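Local coordinates for protein monovalent Na+/H+ antiporter subunit C (Dietzia sp. DQ12-45-1b, PDB 7D3U) that serves as a small membrane subunit of the Mrp complex, a multi-subunit bacterial sodium/proton antiporter, and probably helps to link its larger subunits, at residues L10-F14 with F30-A36. Residues are numbered along the deposited sequence; the frame is centred on the assembly and turned at random.
Sequences LMAGF and FILLSHA
Helices 2-17 and 24-44, joined by a short connection, form an antiparallel helical hairpin, in which Phe-14 of the first lies against Leu-33 of the second. The short helix segments run at 156° to each other, with axes 7.8 Å apart at closest approach. Leu-33 CB sits over one face of the Phe-14 ring, offset toward the rim, in a CH-pi contact 3.7 Å from the ring centroid. With CG anti to the backbone N (chi1 165°), the Leu-33 side chain runs alongside the phenyl group, CD2 near CE1 and CZ of Phe-14 and CD1 near its CD2 and CE2. Leu-33 CD1 also meets Met-11 SD, which the bend at chi2 (-66°) brings across to that methyl. The rings of Phe-14 and Phe-30 approach obliquely, their CE1 atoms 4.2 Å apart. Replacing Phe-14 by an alanine would probably strip Leu-33 of the aromatic surface along its flank and leave Phe-30 without its ring neighbour here. One turn along, Leu-10 CB packs on Ala-36 CB at 3.8 Å, while its CD1 touches His-35 CB and its CD2 reaches CD2 of Leu-32, the two leucines crossing at about a right angle. Leu-32 CD1 lies against the backbone of Gly-13, 4.0 Å from its CA. The interface is buried: Leu-10 and Leu-32 also pack on Thr-613 of subunit A, Phe-14 and Leu-33 on Leu-172 and Thr-175 of subunit D, and Phe-30 reaches Leu-86 of helix 66-90. Such apolar packing between antiparallel transmembrane helices is consistent with the three-helix fold of NuoK-like (chain 4L) subunits, here set between two larger partners.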
ATOM      1  N   LEU C  10     -14.248  10.242  22.762  1.00 69.70           N
ATOM      2  CA  LEU C  10     -12.910  10.305  22.182  1.00 69.70           C
ATOM      3  C   LEU C  10     -12.937  10.006  20.689  1.00 69.70           C
ATOM      4  O   LEU C  10     -12.217  10.639  19.910  1.00 69.70           O
ATOM      5  CB  LEU C  10     -11.977   9.339  22.907  1.00 69.70           C
ATOM      6  CG  LEU C  10     -11.557   9.761  24.312  1.00 69.70           C
ATOM      7  CD1 LEU C  10     -10.740   8.668  24.966  1.00 69.70           C
ATOM      8  CD2 LEU C  10     -10.774  11.056  24.264  1.00 69.70           C
ATOM      9  N   MET C  11     -13.766   9.050  20.267  1.00 71.98           N
ATOM     10  CA  MET C  11     -13.858   8.734  18.847  1.00 71.98           C
ATOM     11  C   MET C  11     -14.479   9.883  18.067  1.00 71.98           C
ATOM     12  O   MET C  11     -14.055  10.175  16.943  1.00 71.98           O
ATOM     13  CB  MET C  11     -14.659   7.451  18.645  1.00 71.98           C
ATOM     14  CG  MET C  11     -13.884   6.187  18.957  1.00 71.98           C
ATOM     15  SD  MET C  11     -12.527   5.911  17.810  1.00 71.98           S
ATOM     16  CE  MET C  11     -13.385   6.048  16.246  1.00 71.98           C
ATOM     17  N   ALA C  12     -15.481  10.550  18.644  1.00 69.57           N
ATOM     18  CA  ALA C  12     -16.051  11.722  17.989  1.00 69.57           C
ATOM     19  C   ALA C  12     -15.022  12.837  17.876  1.00 69.57           C
ATOM     20  O   ALA C  12     -14.910  13.489  16.829  1.00 69.57           O
ATOM     21  CB  ALA C  12     -17.283  12.204  18.752  1.00 69.57           C
ATOM     22  N   GLY C  13     -14.255  13.068  18.943  1.00 69.52           N
ATOM     23  CA  GLY C  13     -13.198  14.061  18.879  1.00 69.52           C
ATOM     24  C   GLY C  13     -12.167  13.739  17.815  1.00 69.52           C
ATOM     25  O   GLY C  13     -11.713  14.626  17.088  1.00 69.52           O
ATOM     26  N   PHE C  14     -11.794  12.463  17.699  1.00 69.12           N
ATOM     27  CA  PHE C  14     -10.851  12.062  16.661  1.00 69.12           C
ATOM     28  C   PHE C  14     -11.426  12.309  15.275  1.00 69.12           C
ATOM     29  O   PHE C  14     -10.759  12.887  14.410  1.00 69.12           O
ATOM     30  CB  PHE C  14     -10.476  10.591  16.813  1.00 69.12           C
ATOM     31  CG  PHE C  14     -10.226   9.899  15.501  1.00 69.12           C
ATOM     32  CD1 PHE C  14      -9.088  10.172  14.761  1.00 69.12           C
ATOM     33  CD2 PHE C  14     -11.134   8.985  15.002  1.00 69.12           C
ATOM     34  CE1 PHE C  14      -8.863   9.545  13.557  1.00 69.12           C
ATOM     35  CE2 PHE C  14     -10.911   8.357  13.796  1.00 69.12           C
ATOM     36  CZ  PHE C  14      -9.774   8.637  13.074  1.00 69.12           C
ATOM     37  N   PHE C  30      -5.468  11.976  16.028  1.00 68.72           N
ATOM     38  CA  PHE C  30      -4.890  10.640  16.131  1.00 68.72           C
ATOM     39  C   PHE C  30      -4.531  10.294  17.570  1.00 68.72           C
ATOM     40  O   PHE C  30      -4.627   9.127  17.967  1.00 68.72           O
ATOM     41  CB  PHE C  30      -3.669  10.520  15.225  1.00 68.72           C
ATOM     42  CG  PHE C  30      -4.012  10.241  13.796  1.00 68.72           C
ATOM     43  CD1 PHE C  30      -4.695   9.091  13.452  1.00 68.72           C
ATOM     44  CD2 PHE C  30      -3.663  11.129  12.798  1.00 68.72           C
ATOM     45  CE1 PHE C  30      -5.018   8.829  12.141  1.00 68.72           C
ATOM     46  CE2 PHE C  30      -3.984  10.869  11.486  1.00 68.72           C
ATOM     47  CZ  PHE C  30      -4.663   9.719  11.157  1.00 68.72           C
ATOM     48  N   ILE C  31      -4.137  11.286  18.368  1.00 67.24           N
ATOM     49  CA  ILE C  31      -3.904  11.053  19.791  1.00 67.24           C
ATOM     50  C   ILE C  31      -5.201  10.641  20.474  1.00 67.24           C
ATOM     51  O   ILE C  31      -5.238   9.693  21.269  1.00 67.24           O
ATOM     52  CB  ILE C  31      -3.295  12.304  20.448  1.00 67.24           C
ATOM     53  CG1 ILE C  31      -1.850  12.495  19.998  1.00 67.24           C
ATOM     54  CG2 ILE C  31      -3.363  12.200  21.958  1.00 67.24           C
ATOM     55  CD1 ILE C  31      -1.222  13.757  20.520  1.00 67.24           C
ATOM     56  N   LEU C  32      -6.290  11.348  20.167  1.00 67.93           N
ATOM     57  CA  LEU C  32      -7.583  10.995  20.747  1.00 67.93           C
ATOM     58  C   LEU C  32      -8.031   9.611  20.292  1.00 67.93           C
ATOM     59  O   LEU C  32      -8.631   8.858  21.066  1.00 67.93           O
ATOM     60  CB  LEU C  32      -8.629  12.044  20.379  1.00 67.93           C
ATOM     61  CG  LEU C  32      -8.486  13.411  21.042  1.00 67.93           C
ATOM     62  CD1 LEU C  32      -9.803  14.157  20.992  1.00 67.93           C
ATOM     63  CD2 LEU C  32      -8.005  13.270  22.472  1.00 67.93           C
ATOM     64  N   LEU C  33      -7.742   9.255  19.041  1.00 66.86           N
ATOM     65  CA  LEU C  33      -8.120   7.938  18.539  1.00 66.86           C
ATOM     66  C   LEU C  33      -7.327   6.837  19.232  1.00 66.86           C
ATOM     67  O   LEU C  33      -7.878   5.781  19.568  1.00 66.86           O
ATOM     68  CB  LEU C  33      -7.914   7.882  17.030  1.00 66.86           C
ATOM     69  CG  LEU C  33      -7.915   6.511  16.366  1.00 66.86           C
ATOM     70  CD1 LEU C  33      -9.319   5.950  16.293  1.00 66.86           C
ATOM     71  CD2 LEU C  33      -7.292   6.584  14.986  1.00 66.86           C
ATOM     72  N   SER C  34      -6.030   7.061  19.444  1.00 67.17           N
ATOM     73  CA  SER C  34      -5.231   6.109  20.206  1.00 67.17           C
ATOM     74  C   SER C  34      -5.756   5.976  21.628  1.00 67.17           C
ATOM     75  O   SER C  34      -5.796   4.871  22.183  1.00 67.17           O
ATOM     76  CB  SER C  34      -3.766   6.539  20.213  1.00 67.17           C
ATOM     77  OG  SER C  34      -3.103   6.060  21.368  1.00 67.17           O
ATOM     78  N   HIS C  35      -6.165   7.094  22.235  1.00 68.46           N
ATOM     79  CA  HIS C  35      -6.762   7.033  23.565  1.00 68.46           C
ATOM     80  C   HIS C  35      -8.034   6.197  23.559  1.00 68.46           C
ATOM     81  O   HIS C  35      -8.265   5.394  24.470  1.00 68.46           O
ATOM     82  CB  HIS C  35      -7.055   8.441  24.074  1.00 68.46           C
ATOM     83  CG  HIS C  35      -5.854   9.154  24.609  1.00 68.46           C
ATOM     84  ND1 HIS C  35      -4.765   8.489  25.127  1.00 68.46           N
ATOM     85  CD2 HIS C  35      -5.573  10.474  24.710  1.00 68.46           C
ATOM     86  CE1 HIS C  35      -3.863   9.369  25.522  1.00 68.46           C
ATOM     87  NE2 HIS C  35      -4.328  10.580  25.280  1.00 68.46           N
ATOM     88  N   ALA C  36      -8.873   6.373  22.537  1.00 67.21           N
ATOM     89  CA  ALA C  36     -10.103   5.594  22.444  1.00 67.21           C
ATOM     90  C   ALA C  36      -9.805   4.110  22.292  1.00 67.21           C
ATOM     91  O   ALA C  36     -10.482   3.267  22.893  1.00 67.21           O
ATOM     92  CB  ALA C  36     -10.952   6.092  21.278  1.00 67.21           C
TER